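Local structure of putative lipoprotein (Bacteroides ovatus, 3OQQ) at residues Q118-Y123 and K157-H162; G171-L176 and R304-E309; D181-G186 and T392-E397. The protein is of unknown function, but is a putative extracellular lipoprotein that binds calcium ions. One frame throughout, in Å; residues are numbered along the deposited sequence.

Contact 1. Residues Q118-Y123 and K157-H162; sequences QGYLFY and KVTECH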
ATOM      1  N   GLN A 118      -4.623 -13.405  24.679  1.00 34.15           N
ATOM      2  CA  GLN A 118      -5.714 -12.475  24.376  1.00 35.72           C
ATOM      3  C   GLN A 118      -5.270 -11.362  23.407  1.00 41.74           C
ATOM      4  O   GLN A 118      -4.866 -10.278  23.835  1.00 45.11           O
ATOM      5  CB  GLN A 118      -6.306 -11.884  25.664  1.00 37.98           C
ATOM      6  CG  GLN A 118      -6.988 -12.911  26.565  1.00 58.35           C
ATOM      7  CD  GLN A 118      -7.242 -12.359  27.948  1.00 87.69           C
ATOM      8  OE1 GLN A 118      -7.726 -11.231  28.121  1.00 84.38           O
ATOM      9  NE2 GLN A 118      -6.931 -13.148  28.968  1.00 83.35           N
ATOM     10  N   GLY A 119      -5.359 -11.654  22.114  1.00 34.52           N
ATOM     11  CA  GLY A 119      -4.978 -10.723  21.063  1.00 32.91           C
ATOM     12  C   GLY A 119      -5.408 -11.198  19.696  1.00 36.96           C
ATOM     13  O   GLY A 119      -5.500 -12.407  19.448  1.00 37.87           O
ATOM     14  N   TYR A 120      -5.670 -10.244  18.804  1.00 33.11           N
ATOM     15  CA  TYR A 120      -6.114 -10.504  17.441  1.00 32.32           C
ATOM     16  C   TYR A 120      -4.957 -10.579  16.474  1.00 33.74           C
ATOM     17  O   TYR A 120      -4.138  -9.663  16.408  1.00 32.97           O
ATOM     18  CB  TYR A 120      -7.084  -9.412  16.969  1.00 33.50           C
ATOM     19  CG  TYR A 120      -8.287  -9.184  17.855  1.00 37.72           C
ATOM     20  CD1 TYR A 120      -9.225 -10.193  18.069  1.00 40.07           C
ATOM     21  CD2 TYR A 120      -8.546  -7.931  18.400  1.00 39.31           C
ATOM     22  CE1 TYR A 120     -10.359  -9.973  18.854  1.00 39.76           C
ATOM     23  CE2 TYR A 120      -9.680  -7.699  19.178  1.00 41.11           C
ATOM     24  CZ  TYR A 120     -10.579  -8.725  19.409  1.00 45.72           C
ATOM     25  OH  TYR A 120     -11.694  -8.493  20.176  1.00 49.04           O
ATOM     26  N   LEU A 121      -4.933 -11.628  15.660  1.00 30.04           N
ATOM     27  CA  LEU A 121      -3.901 -11.761  14.641  1.00 29.03           C
ATOM     28  C   LEU A 121      -4.140 -10.671  13.577  1.00 31.40           C
ATOM     29  O   LEU A 121      -5.289 -10.381  13.239  1.00 29.32           O
ATOM     30  CB  LEU A 121      -3.930 -13.188  14.031  1.00 29.33           C
ATOM     31  CG  LEU A 121      -2.921 -13.507  12.908  1.00 33.29           C
ATOM     32  CD1 LEU A 121      -2.411 -14.917  13.013  1.00 34.09           C
ATOM     33  CD2 LEU A 121      -3.540 -13.316  11.553  1.00 34.83           C
ATOM     34  N   PHE A 122      -3.063 -10.052  13.083  1.00 27.57           N
ATOM     35  CA  PHE A 122      -3.208  -9.050  12.032  1.00 26.17           C
ATOM     36  C   PHE A 122      -2.115  -9.213  11.008  1.00 30.60           C
ATOM     37  O   PHE A 122      -0.973  -9.512  11.366  1.00 31.17           O
ATOM     38  CB  PHE A 122      -3.278  -7.601  12.569  1.00 26.25           C
ATOM     39  CG  PHE A 122      -2.064  -7.031  13.275  1.00 26.13           C
ATOM     40  CD1 PHE A 122      -1.885  -7.214  14.642  1.00 29.79           C
ATOM     41  CD2 PHE A 122      -1.141  -6.251  12.585  1.00 25.56           C
ATOM     42  CE1 PHE A 122      -0.773  -6.663  15.305  1.00 30.34           C
ATOM     43  CE2 PHE A 122      -0.037  -5.691  13.240  1.00 28.09           C
ATOM     44  CZ  PHE A 122       0.142  -5.897  14.597  1.00 27.69           C
ATOM     45  N   TYR A 123      -2.492  -9.111   9.728  1.00 26.00           N
ATOM     46  CA  TYR A 123      -1.576  -9.153   8.600  1.00 25.62           C
ATOM     47  C   TYR A 123      -1.154  -7.723   8.295  1.00 27.17           C
ATOM     48  O   TYR A 123      -1.935  -6.798   8.531  1.00 26.56           O
ATOM     49  CB  TYR A 123      -2.246  -9.796   7.390  1.00 28.27           C
ATOM     50  CG  TYR A 123      -2.457 -11.278   7.539  1.00 32.12           C
ATOM     51  CD1 TYR A 123      -1.428 -12.180   7.276  1.00 35.61           C
ATOM     52  CD2 TYR A 123      -3.696 -11.791   7.911  1.00 32.86           C
ATOM     53  CE1 TYR A 123      -1.618 -13.557   7.412  1.00 39.78           C
ATOM     54  CE2 TYR A 123      -3.901 -13.166   8.040  1.00 34.40           C
ATOM     55  CZ  TYR A 123      -2.858 -14.045   7.797  1.00 44.17           C
ATOM     56  OH  TYR A 123      -3.057 -15.398   7.923  1.00 48.56           O
ATOM     57  N   LYS A 157      -3.396  -3.040   7.056  1.00 20.53           N
ATOM     58  CA  LYS A 157      -3.469  -3.947   8.198  1.00 20.52           C
ATOM     59  C   LYS A 157      -4.839  -4.605   8.179  1.00 27.37           C
ATOM     60  O   LYS A 157      -5.853  -3.909   8.156  1.00 27.08           O
ATOM     61  CB  LYS A 157      -3.241  -3.225   9.541  1.00 22.87           C
ATOM     62  CG  LYS A 157      -1.826  -3.216  10.056  1.00 39.90           C
ATOM     63  CD  LYS A 157      -1.704  -2.389  11.344  1.00 46.21           C
ATOM     64  CE  LYS A 157      -1.255  -0.954  11.109  1.00 48.44           C
ATOM     65  NZ  LYS A 157       0.143  -0.850  10.588  1.00 22.28           N
ATOM     66  N   VAL A 158      -4.869  -5.931   8.144  1.00 25.36           N
ATOM     67  CA  VAL A 158      -6.101  -6.705   8.178  1.00 25.73           C
ATOM     68  C   VAL A 158      -6.072  -7.468   9.501  1.00 31.09           C
ATOM     69  O   VAL A 158      -5.214  -8.322   9.705  1.00 30.69           O
ATOM     70  CB  VAL A 158      -6.274  -7.614   6.937  1.00 29.16           C
ATOM     71  CG1 VAL A 158      -7.417  -8.614   7.139  1.00 29.75           C
ATOM     72  CG2 VAL A 158      -6.522  -6.773   5.695  1.00 28.57           C
ATOM     73  N   THR A 159      -6.975  -7.118  10.410  1.00 26.98           N
ATOM     74  CA  THR A 159      -7.076  -7.714  11.740  1.00 26.28           C
ATOM     75  C   THR A 159      -8.215  -8.716  11.762  1.00 33.08           C
ATOM     76  O   THR A 159      -9.305  -8.426  11.252  1.00 31.33           O
ATOM     77  CB  THR A 159      -7.321  -6.594  12.748  1.00 27.95           C
ATOM     78  OG1 THR A 159      -6.319  -5.595  12.580  1.00 24.90           O
ATOM     79  CG2 THR A 159      -7.386  -7.083  14.199  1.00 24.27           C
ATOM     80  N   GLU A 160      -7.965  -9.890  12.349  1.00 31.64           N
ATOM     81  CA  GLU A 160      -8.989 -10.905  12.503  1.00 32.59           C
ATOM     82  C   GLU A 160      -9.572 -10.758  13.906  1.00 38.56           C
ATOM     83  O   GLU A 160      -8.992 -11.268  14.869  1.00 40.10           O
ATOM     84  CB  GLU A 160      -8.418 -12.298  12.220  1.00 33.78           C
ATOM     85  CG  GLU A 160      -7.994 -12.446  10.768  1.00 32.16           C
ATOM     86  CD  GLU A 160      -7.417 -13.786  10.371  1.00 39.39           C
ATOM     87  OE1 GLU A 160      -7.503 -14.744  11.167  1.00 34.16           O
ATOM     88  OE2 GLU A 160      -6.929 -13.900   9.229  1.00 35.06           O
ATOM     89  N   CYS A 161     -10.660  -9.967  14.036  1.00 36.08           N
ATOM     90  CA  CYS A 161     -11.342  -9.716  15.319  1.00 38.11           C
ATOM     91  C   CYS A 161     -12.177 -10.953  15.690  1.00 44.85           C
ATOM     92  O   CYS A 161     -13.416 -10.950  15.623  1.00 44.18           O
ATOM     93  CB  CYS A 161     -12.190  -8.448  15.278  1.00 38.77           C
ATOM     94  SG  CYS A 161     -11.266  -6.939  14.902  1.00 42.05           S
ATOM     95  N   HIS A 162     -11.459 -12.033  16.021  1.00 42.60           N
ATOM     96  CA  HIS A 162     -11.998 -13.336  16.372  1.00 43.48           C
ATOM     97  C   HIS A 162     -11.777 -13.569  17.859  1.00 50.44           C
ATOM     98  O   HIS A 162     -10.761 -13.123  18.399  1.00 50.84           O
ATOM     99  CB  HIS A 162     -11.302 -14.437  15.538  1.00 43.45           C
ATOM    100  CG  HIS A 162     -11.394 -14.270  14.044  1.00 45.18           C
ATOM    101  ND1 HIS A 162     -10.702 -15.115  13.186  1.00 46.15           N
ATOM    102  CD2 HIS A 162     -12.110 -13.389  13.299  1.00 45.44           C
ATOM    103  CE1 HIS A 162     -10.998 -14.708  11.961  1.00 44.39           C
ATOM    104  NE2 HIS A 162     -11.831 -13.665  11.978  1.00 44.36           N
TER
HETATM  105  O   HOH W   1      -7.248 -13.427  15.426  1.00 29.41           O

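Contact 2. Residues G171-L176 and R304-E309; sequences GGKEEL and RLIGKE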
ATOM      1  N   GLY A 171     -16.549 -17.097  13.649  1.00 54.58           N
ATOM      2  CA  GLY A 171     -17.520 -16.031  13.849  1.00 53.42           C
ATOM      3  C   GLY A 171     -16.782 -14.705  13.824  1.00 53.92           C
ATOM      4  O   GLY A 171     -15.886 -14.513  12.995  1.00 52.20           O
ATOM      5  N   GLY A 172     -17.121 -13.817  14.762  1.00 49.11           N
ATOM      6  CA  GLY A 172     -16.504 -12.500  14.897  1.00 46.67           C
ATOM      7  C   GLY A 172     -16.529 -11.695  13.611  1.00 46.60           C
ATOM      8  O   GLY A 172     -17.516 -11.733  12.863  1.00 46.34           O
ATOM      9  N   LYS A 173     -15.435 -10.973  13.333  1.00 38.86           N
ATOM     10  CA  LYS A 173     -15.331 -10.159  12.116  1.00 36.26           C
ATOM     11  C   LYS A 173     -13.890  -9.810  11.799  1.00 37.66           C
ATOM     12  O   LYS A 173     -12.992 -10.108  12.583  1.00 37.05           O
ATOM     13  CB  LYS A 173     -16.179  -8.872  12.214  1.00 37.48           C
ATOM     14  CG  LYS A 173     -15.800  -7.910  13.334  1.00 47.80           C
ATOM     15  CD  LYS A 173     -17.003  -7.077  13.724  1.00 55.36           C
ATOM     16  CE  LYS A 173     -16.657  -6.011  14.724  1.00 70.12           C
ATOM     17  NZ  LYS A 173     -17.790  -5.070  14.928  1.00 81.86           N
ATOM     18  N   GLU A 174     -13.679  -9.197  10.620  1.00 31.85           N
ATOM     19  CA  GLU A 174     -12.394  -8.698  10.140  1.00 29.01           C
ATOM     20  C   GLU A 174     -12.487  -7.208  10.063  1.00 31.18           C
ATOM     21  O   GLU A 174     -13.574  -6.646   9.877  1.00 29.35           O
ATOM     22  CB  GLU A 174     -12.028  -9.256   8.753  1.00 29.35           C
ATOM     23  CG  GLU A 174     -11.830 -10.747   8.652  1.00 34.50           C
ATOM     24  CD  GLU A 174     -13.070 -11.582   8.888  1.00 56.80           C
ATOM     25  OE1 GLU A 174     -14.082 -11.376   8.180  1.00 49.38           O
ATOM     26  OE2 GLU A 174     -13.034 -12.430   9.806  1.00 55.61           O
ATOM     27  N   GLU A 175     -11.348  -6.573  10.192  1.00 26.86           N
ATOM     28  CA  GLU A 175     -11.182  -5.142  10.060  1.00 25.81           C
ATOM     29  C   GLU A 175     -10.052  -4.906   9.130  1.00 29.56           C
ATOM     30  O   GLU A 175      -9.126  -5.707   9.065  1.00 29.57           O
ATOM     31  CB  GLU A 175     -10.889  -4.494  11.405  1.00 27.16           C
ATOM     32  CG  GLU A 175     -12.118  -3.966  12.100  1.00 38.17           C
ATOM     33  CD  GLU A 175     -11.773  -3.119  13.302  1.00 59.87           C
ATOM     34  OE1 GLU A 175     -10.787  -2.344  13.227  1.00 45.38           O
ATOM     35  OE2 GLU A 175     -12.503  -3.222  14.315  1.00 57.29           O
ATOM     36  N   LEU A 176     -10.130  -3.817   8.411  1.00 25.11           N
ATOM     37  CA  LEU A 176      -9.110  -3.365   7.489  1.00 24.29           C
ATOM     38  C   LEU A 176      -8.793  -1.941   7.855  1.00 26.68           C
ATOM     39  O   LEU A 176      -9.712  -1.136   8.009  1.00 25.49           O
ATOM     40  CB  LEU A 176      -9.619  -3.472   6.037  1.00 24.50           C
ATOM     41  CG  LEU A 176      -8.618  -3.160   4.944  1.00 30.26           C
ATOM     42  CD1 LEU A 176      -8.741  -4.137   3.862  1.00 32.34           C
ATOM     43  CD2 LEU A 176      -8.802  -1.747   4.385  1.00 33.28           C
ATOM     44  N   ARG A 304     -10.891   2.898   7.811  1.00 20.60           N
ATOM     45  CA  ARG A 304     -11.164   1.711   8.600  1.00 21.63           C
ATOM     46  C   ARG A 304     -12.439   1.083   8.051  1.00 26.53           C
ATOM     47  O   ARG A 304     -13.480   1.748   7.994  1.00 25.50           O
ATOM     48  CB  ARG A 304     -11.299   2.072  10.085  1.00 25.20           C
ATOM     49  CG  ARG A 304     -11.448   0.870  11.003  1.00 36.79           C
ATOM     50  CD  ARG A 304     -11.634   1.342  12.416  1.00 46.21           C
ATOM     51  NE  ARG A 304     -11.982   0.256  13.331  1.00 47.24           N
ATOM     52  CZ  ARG A 304     -12.830   0.387  14.343  1.00 60.17           C
ATOM     53  NH1 ARG A 304     -13.444   1.543  14.558  1.00 39.08           N
ATOM     54  NH2 ARG A 304     -13.083  -0.641  15.143  1.00 53.06           N
ATOM     55  N   LEU A 305     -12.348  -0.157   7.573  1.00 23.88           N
ATOM     56  CA  LEU A 305     -13.520  -0.882   7.060  1.00 23.64           C
ATOM     57  C   LEU A 305     -13.804  -2.038   8.000  1.00 27.81           C
ATOM     58  O   LEU A 305     -12.928  -2.880   8.191  1.00 26.31           O
ATOM     59  CB  LEU A 305     -13.316  -1.387   5.624  1.00 23.46           C
ATOM     60  CG  LEU A 305     -12.846  -0.366   4.593  1.00 27.88           C
ATOM     61  CD1 LEU A 305     -12.394  -1.053   3.374  1.00 28.83           C
ATOM     62  CD2 LEU A 305     -13.941   0.620   4.224  1.00 26.11           C
ATOM     63  N   ILE A 306     -14.994  -2.043   8.631  1.00 24.10           N
ATOM     64  CA  ILE A 306     -15.379  -3.064   9.608  1.00 24.51           C
ATOM     65  C   ILE A 306     -16.268  -4.062   8.894  1.00 30.89           C
ATOM     66  O   ILE A 306     -17.316  -3.688   8.322  1.00 31.55           O
ATOM     67  CB  ILE A 306     -16.036  -2.445  10.880  1.00 27.90           C
ATOM     68  CG1 ILE A 306     -15.078  -1.430  11.549  1.00 29.64           C
ATOM     69  CG2 ILE A 306     -16.427  -3.521  11.909  1.00 28.99           C
ATOM     70  CD1 ILE A 306     -15.514   0.034  11.414  1.00 45.78           C
ATOM     71  N   GLY A 307     -15.815  -5.314   8.891  1.00 26.53           N
ATOM     72  CA  GLY A 307     -16.531  -6.399   8.237  1.00 27.16           C
ATOM     73  C   GLY A 307     -17.859  -6.738   8.884  1.00 32.44           C
ATOM     74  O   GLY A 307     -18.024  -6.564  10.094  1.00 31.15           O
ATOM     75  N   LYS A 308     -18.820  -7.220   8.067  1.00 32.90           N
ATOM     76  CA  LYS A 308     -20.149  -7.648   8.502  1.00 35.66           C
ATOM     77  C   LYS A 308     -20.016  -8.782   9.505  1.00 45.81           C
ATOM     78  O   LYS A 308     -19.207  -9.701   9.324  1.00 45.36           O
ATOM     79  CB  LYS A 308     -21.003  -8.133   7.310  1.00 39.35           C
ATOM     80  CG  LYS A 308     -21.663  -7.047   6.495  1.00 58.30           C
ATOM     81  CD  LYS A 308     -23.136  -6.899   6.823  1.00 68.26           C
ATOM     82  CE  LYS A 308     -23.881  -6.126   5.759  1.00 80.99           C
ATOM     83  NZ  LYS A 308     -23.440  -4.705   5.666  1.00 85.93           N
ATOM     84  N   GLU A 309     -20.772  -8.692  10.578  1.00 47.08           N
ATOM     85  CA  GLU A 309     -20.793  -9.715  11.617  1.00 48.84           C
ATOM     86  C   GLU A 309     -21.953 -10.657  11.304  1.00 53.91           C
ATOM     87  O   GLU A 309     -22.890 -10.258  10.609  1.00 51.98           O
ATOM     88  CB  GLU A 309     -20.966  -9.022  12.975  1.00 50.57           C
ATOM     89  CG  GLU A 309     -20.228  -9.649  14.137  1.00 60.72           C
ATOM     90  CD  GLU A 309     -20.468  -8.868  15.414  1.00 84.56           C
ATOM     91  OE1 GLU A 309     -19.768  -7.852  15.633  1.00 67.37           O
ATOM     92  OE2 GLU A 309     -21.406  -9.229  16.162  1.00 90.07           O
TER
HETATM   93  O   HOH W   2     -16.074  -9.664   8.618  1.00 47.47           O

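Contact 3. Residues D181-G186 and T392-E397; sequences DVRAVG and TRHAYE. With CA (calcium ion), chain B; ACT (acetate ion), chain F.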
ATOM      1  N   ASP A 181      -0.550   8.031   2.342  1.00 18.04           N
ATOM      2  CA  ASP A 181       0.189   9.249   2.704  1.00 17.46           C
ATOM      3  C   ASP A 181       0.863   9.852   1.508  1.00 20.30           C
ATOM      4  O   ASP A 181       1.708   9.189   0.915  1.00 18.46           O
ATOM      5  CB  ASP A 181       1.249   8.937   3.791  1.00 18.33           C
ATOM      6  CG  ASP A 181       0.659   8.378   5.062  1.00 22.50           C
ATOM      7  OD1 ASP A 181      -0.553   8.639   5.330  1.00 20.45           O
ATOM      8  OD2 ASP A 181       1.374   7.645   5.769  1.00 24.53           O
ATOM      9  N   VAL A 182       0.526  11.116   1.174  1.00 16.74           N
ATOM     10  CA  VAL A 182       1.115  11.824   0.029  1.00 15.19           C
ATOM     11  C   VAL A 182       2.544  12.251   0.353  1.00 20.45           C
ATOM     12  O   VAL A 182       2.766  13.139   1.177  1.00 20.71           O
ATOM     13  CB  VAL A 182       0.286  13.042  -0.452  1.00 18.76           C
ATOM     14  CG1 VAL A 182       0.878  13.616  -1.746  1.00 19.05           C
ATOM     15  CG2 VAL A 182      -1.174  12.677  -0.647  1.00 17.66           C
ATOM     16  N   ARG A 183       3.503  11.687  -0.365  1.00 15.55           N
ATOM     17  CA  ARG A 183       4.886  12.045  -0.161  1.00 15.73           C
ATOM     18  C   ARG A 183       5.294  13.153  -1.143  1.00 19.43           C
ATOM     19  O   ARG A 183       5.990  14.076  -0.746  1.00 19.94           O
ATOM     20  CB  ARG A 183       5.758  10.770  -0.251  1.00 16.00           C
ATOM     21  CG  ARG A 183       7.057  10.908  -0.958  1.00 35.21           C
ATOM     22  CD  ARG A 183       8.219  10.382  -0.169  1.00 38.35           C
ATOM     23  NE  ARG A 183       8.193   8.968   0.232  1.00 31.80           N
ATOM     24  CZ  ARG A 183       8.855   7.991  -0.387  1.00 44.70           C
ATOM     25  NH1 ARG A 183       9.530   8.241  -1.516  1.00 23.51           N
ATOM     26  NH2 ARG A 183       8.860   6.759   0.121  1.00 20.39           N
ATOM     27  N   ALA A 184       4.865  13.081  -2.405  1.00 15.12           N
ATOM     28  CA  ALA A 184       5.232  14.094  -3.400  1.00 14.08           C
ATOM     29  C   ALA A 184       4.271  14.084  -4.575  1.00 17.09           C
ATOM     30  O   ALA A 184       3.679  13.041  -4.874  1.00 15.54           O
ATOM     31  CB  ALA A 184       6.659  13.835  -3.916  1.00 14.05           C
ATOM     32  N   VAL A 185       4.221  15.224  -5.311  1.00 14.09           N
ATOM     33  CA  VAL A 185       3.450  15.372  -6.543  1.00 14.95           C
ATOM     34  C   VAL A 185       4.372  16.083  -7.552  1.00 19.73           C
ATOM     35  O   VAL A 185       4.454  17.304  -7.567  1.00 19.94           O
ATOM     36  CB  VAL A 185       2.066  16.060  -6.372  1.00 18.26           C
ATOM     37  CG1 VAL A 185       1.284  16.055  -7.684  1.00 17.94           C
ATOM     38  CG2 VAL A 185       1.244  15.398  -5.267  1.00 17.51           C
ATOM     39  N   GLY A 186       5.108  15.289  -8.333  1.00 17.64           N
ATOM     40  CA  GLY A 186       6.042  15.797  -9.333  1.00 18.39           C
ATOM     41  C   GLY A 186       5.398  16.054 -10.676  1.00 22.16           C
ATOM     42  O   GLY A 186       5.981  15.780 -11.712  1.00 19.43           O
ATOM     43  N   THR A 392      11.679   3.297   0.002  1.00 22.81           N
ATOM     44  CA  THR A 392      12.296   3.711  -1.270  1.00 22.12           C
ATOM     45  C   THR A 392      12.051   5.185  -1.540  1.00 24.49           C
ATOM     46  O   THR A 392      10.898   5.656  -1.513  1.00 24.53           O
ATOM     47  CB  THR A 392      11.848   2.845  -2.436  1.00 22.39           C
ATOM     48  OG1 THR A 392      11.977   1.478  -2.057  1.00 22.72           O
ATOM     49  CG2 THR A 392      12.654   3.122  -3.723  1.00 13.89           C
ATOM     50  N   ARG A 393      13.160   5.908  -1.788  1.00 18.92           N
ATOM     51  CA  ARG A 393      13.159   7.356  -2.061  1.00 18.76           C
ATOM     52  C   ARG A 393      12.779   7.657  -3.501  1.00 19.80           C
ATOM     53  O   ARG A 393      13.183   6.920  -4.403  1.00 19.80           O
ATOM     54  CB  ARG A 393      14.557   7.939  -1.783  1.00 21.57           C
ATOM     55  CG  ARG A 393      14.902   7.899  -0.300  1.00 30.35           C
ATOM     56  CD  ARG A 393      16.339   7.551  -0.158  1.00 33.40           C
ATOM     57  NE  ARG A 393      16.762   7.399   1.233  1.00 36.32           N
ATOM     58  CZ  ARG A 393      16.687   6.270   1.924  1.00 44.42           C
ATOM     59  NH1 ARG A 393      16.128   5.195   1.391  1.00 37.79           N
ATOM     60  NH2 ARG A 393      17.168   6.208   3.154  1.00 36.34           N
ATOM     61  N   HIS A 394      12.068   8.761  -3.731  1.00 14.31           N
ATOM     62  CA  HIS A 394      11.715   9.147  -5.098  1.00 13.63           C
ATOM     63  C   HIS A 394      12.805  10.066  -5.681  1.00 19.93           C
ATOM     64  O   HIS A 394      13.613  10.655  -4.950  1.00 18.08           O
ATOM     65  CB  HIS A 394      10.317   9.802  -5.166  1.00 14.12           C
ATOM     66  CG  HIS A 394      10.213  11.072  -4.379  1.00 17.07           C
ATOM     67  ND1 HIS A 394      10.083  11.053  -3.007  1.00 18.06           N
ATOM     68  CD2 HIS A 394      10.275  12.363  -4.798  1.00 17.44           C
ATOM     69  CE1 HIS A 394      10.039  12.326  -2.625  1.00 16.50           C
ATOM     70  NE2 HIS A 394      10.118  13.149  -3.671  1.00 16.93           N
ATOM     71  N   ALA A 395      12.807  10.191  -7.007  1.00 17.89           N
ATOM     72  CA  ALA A 395      13.756  11.011  -7.753  1.00 18.48           C
ATOM     73  C   ALA A 395      13.413  12.481  -7.727  1.00 22.39           C
ATOM     74  O   ALA A 395      12.231  12.856  -7.674  1.00 22.19           O
ATOM     75  CB  ALA A 395      13.782  10.557  -9.207  1.00 19.10           C
ATOM     76  N   TYR A 396      14.456  13.322  -7.885  1.00 20.24           N
ATOM     77  CA  TYR A 396      14.302  14.772  -8.074  1.00 19.90           C
ATOM     78  C   TYR A 396      13.619  14.981  -9.423  1.00 23.89           C
ATOM     79  O   TYR A 396      13.724  14.109 -10.292  1.00 22.32           O
ATOM     80  CB  TYR A 396      15.673  15.486  -8.058  1.00 20.61           C
ATOM     81  CG  TYR A 396      16.209  15.757  -6.675  1.00 19.24           C
ATOM     82  CD1 TYR A 396      15.640  16.736  -5.866  1.00 19.91           C
ATOM     83  CD2 TYR A 396      17.336  15.094  -6.203  1.00 19.80           C
ATOM     84  CE1 TYR A 396      16.124  16.983  -4.585  1.00 17.25           C
ATOM     85  CE2 TYR A 396      17.843  15.350  -4.933  1.00 19.29           C
ATOM     86  CZ  TYR A 396      17.222  16.288  -4.121  1.00 19.71           C
ATOM     87  OH  TYR A 396      17.706  16.551  -2.866  1.00 17.15           O
ATOM     88  N   GLU A 397      12.895  16.094  -9.589  1.00 21.76           N
ATOM     89  CA  GLU A 397      12.169  16.389 -10.824  1.00 20.35           C
ATOM     90  C   GLU A 397      13.072  16.313 -12.052  1.00 23.77           C
ATOM     91  O   GLU A 397      14.187  16.856 -12.043  1.00 22.56           O
ATOM     92  CB  GLU A 397      11.491  17.764 -10.746  1.00 21.32           C
ATOM     93  CG  GLU A 397      10.386  17.966 -11.786  1.00 25.18           C
ATOM     94  CD  GLU A 397       9.306  16.908 -11.927  1.00 28.26           C
ATOM     95  OE1 GLU A 397       9.090  16.121 -10.976  1.00 25.36           O
ATOM     96  OE2 GLU A 397       8.649  16.881 -12.991  1.00 22.47           O
TER
HETATM   97 CA    CA B 457       7.888  14.560 -12.364  1.00 21.67          CA
HETATM   98  C   ACT F 461      20.953  15.477  -2.389  0.50 22.63           C
HETATM   99  O   ACT F 461      19.810  14.924  -2.319  0.50 21.12           O
HETATM  100  OXT ACT F 461      21.936  15.137  -1.658  0.50 21.61           O
HETATM  101  CH3 ACT F 461      21.153  16.590  -3.391  0.50 21.67           C
HETATM  102  O   HOH W   3       7.303  14.515 -14.972  1.00 18.14           O

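Contact 1. Residues Q118-Y123 and K157-H162
Y120 lies across the end of strand 150-161. Its CG stands anti to the carbonyl carbon (chi1 -55°), which turns the ring toward C161. CB of Y120 packs on the methyl CG2 of T159 at 3.6 Å. Further out, CD1 of Y120 sits 3.4 Å from the backbone O of E160. CE1 of Y120 then meets H162 O at 3.2 Å, at the ring edge and near its plane. One face of the ring takes the CA of C161 in a CH-pi contact. The sulfur of C161 stands farther off over the ring, 4.6 Å from SG to the Y120 centroid. The chain makes an inverse gamma turn about C161, where the strand ends. Water 1 bridges L121 N and E160 O. Next along, E160 N gives L121 O an almost straight bond of 2.9 Å. E160 runs out extended beside L121, and its OE2 reaches the edge of the Y123 ring, 3.3 Å from CE2. R324 pairs with the same carboxylate oxygen. F122 and T159 form a non-hydrogen-bonded pair, while Y123 and V158 exchange two backbone bonds. This is the register of an antiparallel beta ladder, here joining strands 122-131 and 150-161.

Contact 2. Residues G171-L176 and R304-E309
The NE edge of the R304 guanidinium faces the E175 carboxylate, and each of two nitrogens takes its own oxygen. NE of R304 meets OE1 of E175 at 2.9 Å, in the guanidinium plane and nearly straight. NH2 of R304 meets OE2 of E175 at 2.8 Å, tilted a little from that plane. Both oxygens are approached from above the carboxylate plane, and the two flat groups are turned 64° apart. The arginine chain is extended from CG to NE, with CG anti to the backbone N (chi1 -174°), carrying the guanidinium across to the neighbouring strand. A second salt bridge, K173 NZ to E309 OE1, is weak at 3.5 Å. In the backbone, L176 and L305 exchange two bonds, and G307 N gives one to E174 O at 2.8 Å. Water 2 ties E174 N and OE1 to K308 O, while the other oxygen of E174 pairs with R316. This is an antiparallel ladder between the 173-176 and 304-307 parts of strands 173-184 and 298-307; the axes of those parts approach to 4.8 Å. E175 and I306 are its non-hydrogen-bonded pair. Their side chains run together, with CG of E175 on CG1 of I306. CD1 of I306 also lies over one face of the R304 guanidinium, toward its rim. K173 runs beside I306, with NZ near the methyl CG2 of I306. At G307 a CB would clash with E174 O. On the face of L176 and L305 the contact is apolar. CD2 of L176 meets CD1 of L305 at 3.8 Å, and both leucines touch L197.

Contact 3. Residues D181-G186 and T392-E397
G186 and E397 meet at a calcium ion. The backbone O of G186 binds the calcium at 2.4 Å. E397 holds it with both carboxylate oxygens, OE1 at 2.4 Å and OE2 at 2.5 Å from the calcium ion. The E397 chain is bent at chi2 (50°), which brings its carboxylate round to the metal. Water 3, D146, N148 and D149 complete the site. Away from the calcium, R183 points its guanidinium end-on at T392 O. NH1 and NH2 both give to it, with NH2 of R183 2.8 Å from T392 O. NH1 of R183 also gives to H394 ND1 at 3.2 Å, in the planes of both guanidinium and imidazole. Q286 is a further polar partner of H394. R183 and A184 share V151 as partner, a classic beta bulge at the end of strand 173-184. The CB of A184 lies over one face of the H394 ring in a CH-pi contact, 4.0 Å from the centroid. E153, on the adjacent strand 150-161, pairs with NE of R183 and steadies the guanidinium. A methionine in place of R183 would probably leave T392 O without these two donors, H394 ND1 without its N-H partner and E153 without its charge mate.

In the fold
Contacts 1 and 2 lie side by side, their centres 10 Å apart, and strands 150-161 and 173-184 join them as neighbours. H162 NE2 reaches E174 OE2, and T159 N pairs with E175 O. Both are partly buried strand ladders. Contact 1 adds an aromatic ring and a sulfur to its backbone bonds, whereas contact 2 adds salt bridges. Contact 3 is buried and lies on the opposite side of the chain's centre, about 33 Å between centres from contact 2. Contacts 2 and 3 use opposite ends of strand 173-184. No ladder links the two segments of contact 3; a calcium ion and an arginine do so instead.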